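Local structure of leucyl aminopeptidase (Trypanosoma brucei brucei, 5NTD) at residues K289-D294 against K310-G315; M399-G404 against V494-P499; G362-V367 against N456-T461. The protein probably removes N-terminal residues such as leucine from peptides, as a two-metal M17 leucyl aminopeptidase that here holds two manganese ions and the inhibitor bestatin. All blocks are in the same frame, centred on the assembly; numbering follows the deposited sequence.

Contact 1 (K289-D294 against K310-G315); sequences KGIVYD and KHDMGG. With MN (manganese (II) ion), chain B; MN (manganese (II) ion), chain C; BES (2-(3-amino-2-hydroxy-4-phenyl-butyrylamino)-4-methyl-pentanoic acid), chain D.
K289 and D312 meet at one manganese ion, in the two-metal centre of the M17 aminopeptidase fold, where the end of strand 283-291 faces the turn leading into helix 314-328. The K289 chain is extended throughout, with CG anti to its backbone N (chi1 176°), long enough for NZ to reach the metal at 2.1 Å. Its carbonyl O and the N of G315 are joined through one water, and a CA-H...O contact from M313 reaches the same oxygen. M313 CB packs against G290 C at 3.8 Å. I291 N gives the D312 O a weak hydrogen bond (3.3 Å), while its CG2 lies beside the carboxylate of D312, an apolar flank to the metal ligand. At V292 the chain turns a corner, and CG of M313 packs against its CA. Y293 turns its ring edge to the backbone N of K310; its hydroxyl bonds N353 of a second subunit. D294 ends the segment, its OD1 held by N344. E373 and bestatin N2 and O2 complete the shell of the K289-bound ion, and D312 OD1 is hydrogen-bonded to T401. D294 OD2 bridges both manganese ions, each at 2.0 Å, and D312 OD2 binds the first of them at 1.9 Å.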
loop_
_atom_site.group_PDB
_atom_site.type_symbol
_atom_site.label_atom_id
_atom_site.label_comp_id
_atom_site.label_asym_id
_atom_site.label_seq_id
_atom_site.Cartn_x
_atom_site.Cartn_y
_atom_site.Cartn_z
ATOM N N LYS G 289 0.779 -2.186 31.605
ATOM C CA LYS G 289 0.489 -2.975 30.376
ATOM C C LYS G 289 1.635 -3.958 30.226
ATOM O O LYS G 289 2.772 -3.577 29.938
ATOM C CB LYS G 289 0.345 -2.085 29.123
ATOM C CG LYS G 289 0.144 -2.854 27.819
ATOM C CD LYS G 289 0.203 -1.959 26.558
ATOM C CE LYS G 289 0.127 -2.768 25.253
ATOM N NZ LYS G 289 0.322 -2.038 23.968
ATOM N N GLY G 290 1.323 -5.220 30.424
ATOM C CA GLY G 290 2.320 -6.283 30.333
ATOM C C GLY G 290 2.131 -7.188 29.145
ATOM O O GLY G 290 1.985 -8.404 29.269
ATOM N N ILE G 291 2.096 -6.586 27.973
ATOM C CA ILE G 291 1.913 -7.367 26.730
ATOM C C ILE G 291 3.290 -7.857 26.335
ATOM O O ILE G 291 4.090 -7.128 25.749
ATOM C CB ILE G 291 1.223 -6.574 25.609
ATOM C CG1 ILE G 291 -0.184 -6.161 26.065
ATOM C CG2 ILE G 291 1.138 -7.388 24.326
ATOM C CD1 ILE G 291 -1.136 -7.301 26.418
ATOM N N VAL G 292 3.555 -9.102 26.672
ATOM C CA VAL G 292 4.889 -9.727 26.450
ATOM C C VAL G 292 5.285 -9.743 24.982
ATOM O O VAL G 292 6.460 -9.690 24.646
ATOM C CB VAL G 292 4.974 -11.145 27.030
ATOM C CG1 VAL G 292 4.940 -11.047 28.542
ATOM C CG2 VAL G 292 3.846 -12.030 26.533
ATOM N N TYR G 293 4.273 -9.873 24.133
ATOM C CA TYR G 293 4.418 -9.666 22.695
ATOM C C TYR G 293 3.088 -9.287 22.058
ATOM O O TYR G 293 2.053 -9.834 22.392
ATOM C CB TYR G 293 4.953 -10.895 22.038
ATOM C CG TYR G 293 5.470 -10.695 20.624
ATOM C CD1 TYR G 293 6.593 -9.900 20.374
ATOM C CD2 TYR G 293 4.831 -11.288 19.543
ATOM C CE1 TYR G 293 7.075 -9.739 19.101
ATOM C CE2 TYR G 293 5.303 -11.133 18.255
ATOM C CZ TYR G 293 6.424 -10.364 18.031
ATOM O OH TYR G 293 6.911 -10.203 16.754
ATOM N N ASP G 294 3.145 -8.272 21.202
ATOM C CA ASP G 294 1.956 -7.675 20.536
ATOM C C ASP G 294 2.132 -7.992 19.049
ATOM O O ASP G 294 2.705 -7.207 18.305
ATOM C CB ASP G 294 1.860 -6.129 20.768
ATOM C CG ASP G 294 0.491 -5.513 20.344
ATOM O OD1 ASP G 294 -0.324 -6.330 19.875
ATOM O OD2 ASP G 294 0.209 -4.237 20.556
ATOM N N LYS G 310 8.301 -6.938 21.602
ATOM C CA LYS G 310 8.783 -7.512 22.891
ATOM C C LYS G 310 8.894 -6.399 23.946
ATOM O O LYS G 310 8.863 -6.682 25.148
ATOM C CB LYS G 310 10.126 -8.215 22.769
ATOM C CG LYS G 310 11.293 -7.268 22.559
ATOM C CD LYS G 310 12.643 -7.962 22.458
ATOM C CE LYS G 310 13.712 -6.938 22.098
ATOM N NZ LYS G 310 15.099 -7.437 22.196
ATOM N N HIS G 311 8.995 -5.149 23.478
ATOM C CA HIS G 311 8.984 -3.975 24.348
ATOM C C HIS G 311 7.598 -3.618 24.901
ATOM O O HIS G 311 7.484 -2.713 25.740
ATOM C CB HIS G 311 9.540 -2.739 23.664
ATOM C CG HIS G 311 10.960 -2.864 23.222
ATOM N ND1 HIS G 311 11.495 -2.050 22.261
ATOM C CD2 HIS G 311 11.962 -3.697 23.594
ATOM C CE1 HIS G 311 12.758 -2.380 22.042
ATOM N NE2 HIS G 311 13.063 -3.381 22.835
ATOM N N ASP G 312 6.571 -4.355 24.489
ATOM C CA ASP G 312 5.180 -3.967 24.784
ATOM C C ASP G 312 4.776 -4.279 26.228
ATOM O O ASP G 312 3.643 -4.026 26.649
ATOM C CB ASP G 312 4.179 -4.594 23.792
ATOM C CG ASP G 312 3.025 -3.697 23.494
ATOM O OD1 ASP G 312 3.193 -2.448 23.599
ATOM O OD2 ASP G 312 1.885 -4.146 23.098
ATOM N N MET G 313 5.711 -4.848 26.967
ATOM C CA MET G 313 5.554 -5.038 28.433
ATOM C C MET G 313 6.340 -3.976 29.235
ATOM O O MET G 313 6.505 -4.072 30.436
ATOM C CB MET G 313 5.849 -6.470 28.884
ATOM C CG MET G 313 7.038 -7.145 28.247
ATOM S SD MET G 313 8.521 -6.157 28.338
ATOM C CE MET G 313 8.831 -6.278 30.107
ATOM N N GLY G 314 6.805 -2.949 28.539
ATOM C CA GLY G 314 7.630 -1.899 29.146
ATOM C C GLY G 314 6.961 -1.139 30.273
ATOM O O GLY G 314 7.603 -0.717 31.210
ATOM N N GLY G 315 5.658 -0.984 30.176
ATOM C CA GLY G 315 4.859 -0.344 31.245
ATOM C C GLY G 315 4.757 -1.230 32.475
ATOM O O GLY G 315 4.825 -0.760 33.606
HETATM MN MN MN B . 0.431 -3.179 22.258
HETATM MN MN MN C . -1.451 -3.533 19.707
HETATM N N2 BES D . 1.708 -1.765 21.580
HETATM C C1 BES D . 1.185 -0.930 20.501
HETATM C C6 BES D . 1.667 0.540 20.572
HETATM C C7 BES D . 3.025 0.858 20.011
HETATM C C8 BES D . 4.170 0.688 20.777
HETATM C C12 BES D . 3.158 1.383 18.732
HETATM C C9 BES D . 5.426 0.994 20.261
HETATM C C11 BES D . 4.423 1.688 18.207
HETATM C C10 BES D . 5.560 1.488 18.966
HETATM C C2 BES D . -0.354 -1.035 20.580
HETATM O O2 BES D . -0.841 -2.303 21.117
HETATM C C3 BES D . -0.893 -0.908 19.186
HETATM O O3 BES D . -0.975 -1.998 18.572
HETATM N N1 BES D . -1.245 0.343 18.848
HETATM C C4 BES D . -1.791 0.744 17.585
HETATM C C13 BES D . -3.316 0.713 17.592
HETATM C C14 BES D . -3.963 0.752 16.209
HETATM C C15 BES D . -3.386 -0.171 15.143
HETATM C C16 BES D . -5.423 0.392 16.329
HETATM C C5 BES D . -1.386 2.138 17.248
HETATM O O1 BES D . -1.078 2.372 16.079
HETATM O O4 BES D . -1.379 3.010 18.122
HETATM O O HOH W 1 3.682 -1.575 28.229
#

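Contact 2 (M399-G404 against V494-P499); sequences MATLTG and VDLAYP. With BES (2-(3-amino-2-hydroxy-4-phenyl-butyrylamino)-4-methyl-pentanoic acid), chain D.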
loop_
_atom_site.group_PDB
_atom_site.type_symbol
_atom_site.label_atom_id
_atom_site.label_comp_id
_atom_site.label_asym_id
_atom_site.label_seq_id
_atom_site.Cartn_x
_atom_site.Cartn_y
_atom_site.Cartn_z
ATOM N N MET G 399 0.771 2.729 33.437
ATOM C CA MET G 399 1.899 2.928 32.541
ATOM C C MET G 399 1.835 1.894 31.436
ATOM O O MET G 399 1.654 0.720 31.697
ATOM C CB MET G 399 3.249 2.817 33.256
ATOM C CG MET G 399 3.384 3.784 34.432
ATOM S SD MET G 399 4.995 3.726 35.215
ATOM C CE MET G 399 5.763 5.163 34.539
ATOM N N ALA G 400 1.997 2.362 30.205
ATOM C CA ALA G 400 1.760 1.508 29.025
ATOM C C ALA G 400 2.438 2.010 27.787
ATOM O O ALA G 400 2.470 3.196 27.512
ATOM C CB ALA G 400 0.283 1.398 28.783
ATOM N N THR G 401 2.975 1.071 27.046
ATOM C CA THR G 401 3.500 1.337 25.683
ATOM C C THR G 401 2.323 1.335 24.703
ATOM O O THR G 401 2.104 0.391 23.961
ATOM C CB THR G 401 4.533 0.288 25.278
ATOM O OG1 THR G 401 4.011 -1.018 25.572
ATOM C CG2 THR G 401 5.799 0.494 26.064
ATOM N N LEU G 402 1.524 2.365 24.775
ATOM C CA LEU G 402 0.142 2.244 24.338
ATOM C C LEU G 402 -0.151 2.638 22.872
ATOM O O LEU G 402 -0.960 1.977 22.242
ATOM C CB LEU G 402 -0.825 2.982 25.284
ATOM C CG LEU G 402 -2.290 2.534 25.197
ATOM C CD1 LEU G 402 -2.454 1.044 25.481
ATOM C CD2 LEU G 402 -3.141 3.337 26.149
ATOM N N THR G 403 0.431 3.724 22.391
ATOM C CA THR G 403 0.070 4.247 21.077
ATOM C C THR G 403 1.271 4.684 20.281
ATOM O O THR G 403 2.178 5.318 20.815
ATOM C CB THR G 403 -0.908 5.450 21.150
ATOM O OG1 THR G 403 -0.263 6.571 21.758
ATOM C CG2 THR G 403 -2.169 5.133 21.938
ATOM N N GLY G 404 1.219 4.441 18.972
ATOM C CA GLY G 404 2.121 5.088 18.023
ATOM C C GLY G 404 1.940 6.615 18.006
ATOM O O GLY G 404 2.890 7.376 17.844
ATOM N N VAL G 494 0.139 7.190 31.797
ATOM C CA VAL G 494 1.479 7.408 31.223
ATOM C C VAL G 494 1.679 6.532 29.970
ATOM O O VAL G 494 1.750 5.312 30.046
ATOM C CB VAL G 494 2.610 7.086 32.208
ATOM C CG1 VAL G 494 3.963 7.509 31.654
ATOM C CG2 VAL G 494 2.367 7.778 33.523
ATOM N N ASP G 495 1.720 7.188 28.823
ATOM C CA ASP G 495 1.928 6.509 27.545
ATOM C C ASP G 495 3.408 6.626 27.265
ATOM O O ASP G 495 3.919 7.700 26.949
ATOM C CB ASP G 495 1.099 7.132 26.422
ATOM C CG ASP G 495 1.052 6.252 25.164
ATOM O OD1 ASP G 495 1.978 5.440 24.960
ATOM O OD2 ASP G 495 0.093 6.402 24.373
ATOM N N LEU G 496 4.098 5.524 27.401
ATOM C CA LEU G 496 5.573 5.498 27.229
ATOM C C LEU G 496 6.049 4.556 26.109
ATOM O O LEU G 496 7.103 3.945 26.172
ATOM C CB LEU G 496 6.284 5.175 28.547
ATOM C CG LEU G 496 5.634 4.166 29.488
ATOM C CD1 LEU G 496 5.526 2.792 28.864
ATOM C CD2 LEU G 496 6.458 4.082 30.757
ATOM N N ALA G 497 5.251 4.526 25.062
ATOM C CA ALA G 497 5.527 3.682 23.874
ATOM C C ALA G 497 6.967 3.787 23.405
ATOM O O ALA G 497 7.638 2.802 23.192
ATOM C CB ALA G 497 4.558 4.003 22.738
ATOM N N TYR G 498 7.428 5.003 23.243
ATOM C CA TYR G 498 8.785 5.264 22.709
ATOM C C TYR G 498 9.921 5.481 23.736
ATOM O O TYR G 498 11.032 5.031 23.507
ATOM C CB TYR G 498 8.758 6.395 21.682
ATOM C CG TYR G 498 8.084 5.987 20.396
ATOM C CD1 TYR G 498 6.709 6.073 20.259
ATOM C CD2 TYR G 498 8.828 5.487 19.329
ATOM C CE1 TYR G 498 6.085 5.685 19.093
ATOM C CE2 TYR G 498 8.218 5.108 18.158
ATOM C CZ TYR G 498 6.843 5.208 18.050
ATOM O OH TYR G 498 6.226 4.806 16.884
ATOM N N PRO G 499 9.640 6.124 24.868
ATOM C CA PRO G 499 10.729 6.342 25.791
ATOM C C PRO G 499 11.362 5.089 26.413
ATOM O O PRO G 499 12.442 5.164 26.975
ATOM C CB PRO G 499 10.075 7.208 26.868
ATOM C CG PRO G 499 9.059 8.006 26.118
ATOM C CD PRO G 499 8.509 7.020 25.139
HETATM N N2 BES D . 1.708 -1.765 21.580
HETATM C C1 BES D . 1.185 -0.930 20.501
HETATM C C6 BES D . 1.667 0.540 20.572
HETATM C C7 BES D . 3.025 0.858 20.011
HETATM C C8 BES D . 4.170 0.688 20.777
HETATM C C12 BES D . 3.158 1.383 18.732
HETATM C C9 BES D . 5.426 0.994 20.261
HETATM C C11 BES D . 4.423 1.688 18.207
HETATM C C10 BES D . 5.560 1.488 18.966
HETATM C C2 BES D . -0.354 -1.035 20.580
HETATM O O2 BES D . -0.841 -2.303 21.117
HETATM C C3 BES D . -0.893 -0.908 19.186
HETATM O O3 BES D . -0.975 -1.998 18.572
HETATM N N1 BES D . -1.245 0.343 18.848
HETATM C C4 BES D . -1.791 0.744 17.585
HETATM C C13 BES D . -3.316 0.713 17.592
HETATM C C14 BES D . -3.963 0.752 16.209
HETATM C C15 BES D . -3.386 -0.171 15.143
HETATM C C16 BES D . -5.423 0.392 16.329
HETATM C C5 BES D . -1.386 2.138 17.248
HETATM O O1 BES D . -1.078 2.372 16.079
HETATM O O4 BES D . -1.379 3.010 18.122
HETATM O O HOH W 2 4.555 6.620 15.898
#
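D495 and T403 are brought together by their first torsions: CG of D495 stands anti to its backbone N (chi1 -167°), carrying the carboxylate along to the loop after strand 395-400, while chi1 of 66° sets OG1 of T403 between its own N and carbonyl carbon, facing that carboxylate. The hydroxyl donates to D495 OD2 at 2.6 Å, on the syn side. The other oxygen, OD1, accepts L402 N at 3.1 Å from above the carboxylate plane, and takes weaker bonds from T403 N and A497 N. An aspartate suits this place because its short arm offers two acceptors to several N-H groups of two loops. Before the loops, the strands pair in parallel: A400 N donates to V494 O, almost in line with the carbonyl, and L496 N to A400 O at 2.8 Å. M399 lies alongside V494 on one face of this sheet, and the M399 and L496 side chains cross at about a right angle, bringing M399 CE to 4.0 Å from L496 CD2. Beyond the strand ends, the small CB of A497 fits against T403 O at 3.3 Å and borders the phenyl ring of bestatin, with the Y498 hydroxyl nearby. G404 N donates to bestatin O4 at 3.1 Å. With both carboxylate oxygens engaged, D495 probably stays ionised and holds the loop so that its backbone N-H can meet the inhibitor's carboxylate.

Contact 3 (G362-V367 against N456-T461); sequences GKTVEV and NHADMT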
loop_
_atom_site.group_PDB
_atom_site.type_symbol
_atom_site.label_atom_id
_atom_site.label_comp_id
_atom_site.label_asym_id
_atom_site.label_seq_id
_atom_site.Cartn_x
_atom_site.Cartn_y
_atom_site.Cartn_z
ATOM N N GLY G 362 -18.089 -4.311 34.140
ATOM C CA GLY G 362 -19.507 -4.551 33.714
ATOM C C GLY G 362 -19.870 -3.906 32.378
ATOM O O GLY G 362 -20.934 -4.148 31.818
ATOM N N LYS G 363 -19.008 -3.015 31.911
ATOM C CA LYS G 363 -19.235 -2.335 30.635
ATOM C C LYS G 363 -18.811 -3.205 29.496
ATOM O O LYS G 363 -17.875 -4.007 29.630
ATOM C CB LYS G 363 -18.497 -1.034 30.590
ATOM C CG LYS G 363 -19.109 -0.036 31.544
ATOM C CD LYS G 363 -18.466 1.307 31.467
ATOM C CE LYS G 363 -19.037 2.181 32.546
ATOM N NZ LYS G 363 -18.257 3.443 32.611
ATOM N N THR G 364 -19.542 -3.096 28.396
ATOM C CA THR G 364 -19.287 -3.944 27.210
ATOM C C THR G 364 -18.530 -3.160 26.164
ATOM O O THR G 364 -18.755 -1.973 25.975
ATOM C CB THR G 364 -20.556 -4.544 26.604
ATOM O OG1 THR G 364 -21.475 -3.491 26.293
ATOM C CG2 THR G 364 -21.189 -5.545 27.554
ATOM N N VAL G 365 -17.590 -3.857 25.556
ATOM C CA VAL G 365 -16.643 -3.274 24.598
ATOM C C VAL G 365 -16.719 -4.040 23.296
ATOM O O VAL G 365 -16.465 -5.224 23.236
ATOM C CB VAL G 365 -15.208 -3.311 25.121
ATOM C CG1 VAL G 365 -14.225 -2.817 24.067
ATOM C CG2 VAL G 365 -15.086 -2.443 26.365
ATOM N N GLU G 366 -17.132 -3.336 22.252
ATOM C CA GLU G 366 -17.108 -3.881 20.896
ATOM C C GLU G 366 -15.681 -3.722 20.348
ATOM O O GLU G 366 -15.164 -2.620 20.251
ATOM C CB GLU G 366 -18.067 -3.155 19.995
ATOM C CG GLU G 366 -18.055 -3.691 18.554
ATOM C CD GLU G 366 -19.016 -2.981 17.621
ATOM O OE1 GLU G 366 -19.542 -1.896 17.931
ATOM O OE2 GLU G 366 -19.296 -3.566 16.563
ATOM N N VAL G 367 -15.061 -4.824 19.995
ATOM C CA VAL G 367 -13.694 -4.816 19.496
ATOM C C VAL G 367 -13.699 -4.489 17.989
ATOM O O VAL G 367 -14.041 -5.302 17.165
ATOM C CB VAL G 367 -12.986 -6.138 19.716
ATOM C CG1 VAL G 367 -11.547 -6.090 19.211
ATOM C CG2 VAL G 367 -12.989 -6.469 21.201
ATOM N N ASN G 456 -22.833 0.725 18.067
ATOM C CA ASN G 456 -24.236 0.337 17.809
ATOM C C ASN G 456 -24.821 -0.627 18.873
ATOM O O ASN G 456 -25.972 -0.507 19.263
ATOM C CB ASN G 456 -24.386 -0.371 16.464
ATOM C CG ASN G 456 -24.313 0.584 15.278
ATOM O OD1 ASN G 456 -24.646 1.754 15.393
ATOM N ND2 ASN G 456 -23.913 0.057 14.129
ATOM N N HIS G 457 -23.996 -1.558 19.324
ATOM C CA HIS G 457 -24.486 -2.676 20.156
ATOM C C HIS G 457 -23.893 -2.839 21.547
ATOM O O HIS G 457 -24.453 -3.527 22.381
ATOM C CB HIS G 457 -24.255 -3.977 19.420
ATOM C CG HIS G 457 -24.812 -3.965 18.041
ATOM N ND1 HIS G 457 -26.129 -3.649 17.773
ATOM C CD2 HIS G 457 -24.216 -4.178 16.844
ATOM C CE1 HIS G 457 -26.334 -3.724 16.471
ATOM N NE2 HIS G 457 -25.187 -4.034 15.885
ATOM N N ALA G 458 -22.741 -2.247 21.775
ATOM C CA ALA G 458 -22.058 -2.348 23.069
ATOM C C ALA G 458 -22.041 -0.981 23.705
ATOM O O ALA G 458 -22.339 0.015 23.053
ATOM C CB ALA G 458 -20.642 -2.882 22.890
ATOM N N ASP G 459 -21.606 -0.921 24.952
ATOM C CA ASP G 459 -21.466 0.382 25.645
ATOM C C ASP G 459 -20.460 1.282 24.946
ATOM O O ASP G 459 -20.661 2.461 24.836
ATOM C CB ASP G 459 -21.060 0.214 27.100
ATOM C CG ASP G 459 -22.127 -0.442 27.921
ATOM O OD1 ASP G 459 -23.312 -0.137 27.724
ATOM O OD2 ASP G 459 -21.769 -1.297 28.751
ATOM N N MET G 460 -19.407 0.691 24.446
ATOM C CA MET G 460 -18.379 1.430 23.710
ATOM C C MET G 460 -17.624 0.533 22.745
ATOM O O MET G 460 -17.651 -0.699 22.849
ATOM C CB MET G 460 -17.381 2.065 24.683
ATOM C CG MET G 460 -16.490 1.037 25.392
ATOM S SD MET G 460 -15.593 1.722 26.805
ATOM C CE MET G 460 -16.915 1.827 27.992
ATOM N N THR G 461 -16.910 1.165 21.822
ATOM C CA THR G 461 -15.876 0.460 21.026
ATOM C C THR G 461 -14.514 0.581 21.742
ATOM O O THR G 461 -14.384 1.291 22.722
ATOM C CB THR G 461 -15.722 1.057 19.627
ATOM O OG1 THR G 461 -15.209 2.389 19.751
ATOM C CG2 THR G 461 -17.074 1.091 18.895
HETATM O O HOH W 3 -23.237 -2.797 30.498
HETATM O O HOH W 4 -20.853 -0.298 16.435
#
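A small three-stranded sheet at the edge of the catalytic domain contains this contact, which pairs strand 364-366 in parallel with strand 460-461. T364 and D459 meet through a reciprocal pair of bonds: T364 N donates to D459 OD2 at 2.9 Å, on the anti side of the carboxylate, and D459 N donates to T364 OG1, also at 2.9 Å. With chi1 at 55°, the threonine hydroxyl sits between its own N and carbonyl carbon, where it can accept from D459 and also bond A167 O of a neighbouring subunit. One water links D459 OD2 to the carbonyl of G362, whose positive phi favours glycine. Two backbone bonds, M460 N to T364 O and E366 N to M460 O, straddle V365 and set the parallel register; the second is 2.8 Å long and lies in the carbonyl plane. V365 and M460 lie on the same face of this sheet, with V365 CG2 3.9 Å from M460 CG; the flexible methionine bends at chi3 (75°), setting CE against CD of K363. E366 and T461 share the other face. A458 is small enough for its CB to lie 3.6 Å from E366 N, close to CB of the same glutamate. Extended beyond CG, E366 carries OE1 out to S455 OG and to a water that donates to OE1 and accepts from N456 N, at 2.6 Å from OE1 and 2.8 Å from N456 N.

How the contacts relate
All three contacts lie in the catalytic domain. Contacts 1 and 2 are neighbours, their centres 10 Å apart, on adjacent strands 283-291 and 395-400 of the large mixed sheet. They touch through D312 OD1 and T401 OG1, a probable hydrogen bond of 2.6 Å, and both reach bestatin, so metal ligands and inhibitor-binding loops form one site at the strand ends. Contact 3 belongs to a separate three-stranded sheet, its centre about 24 Å from either, and faces another subunit. Along the chain contact 1 closes first; contacts 2 and 3 then alternate in the order 362-367, 399-404, 456-461, 494-499, so the chain passes between the active site and the subunit interface repeatedly.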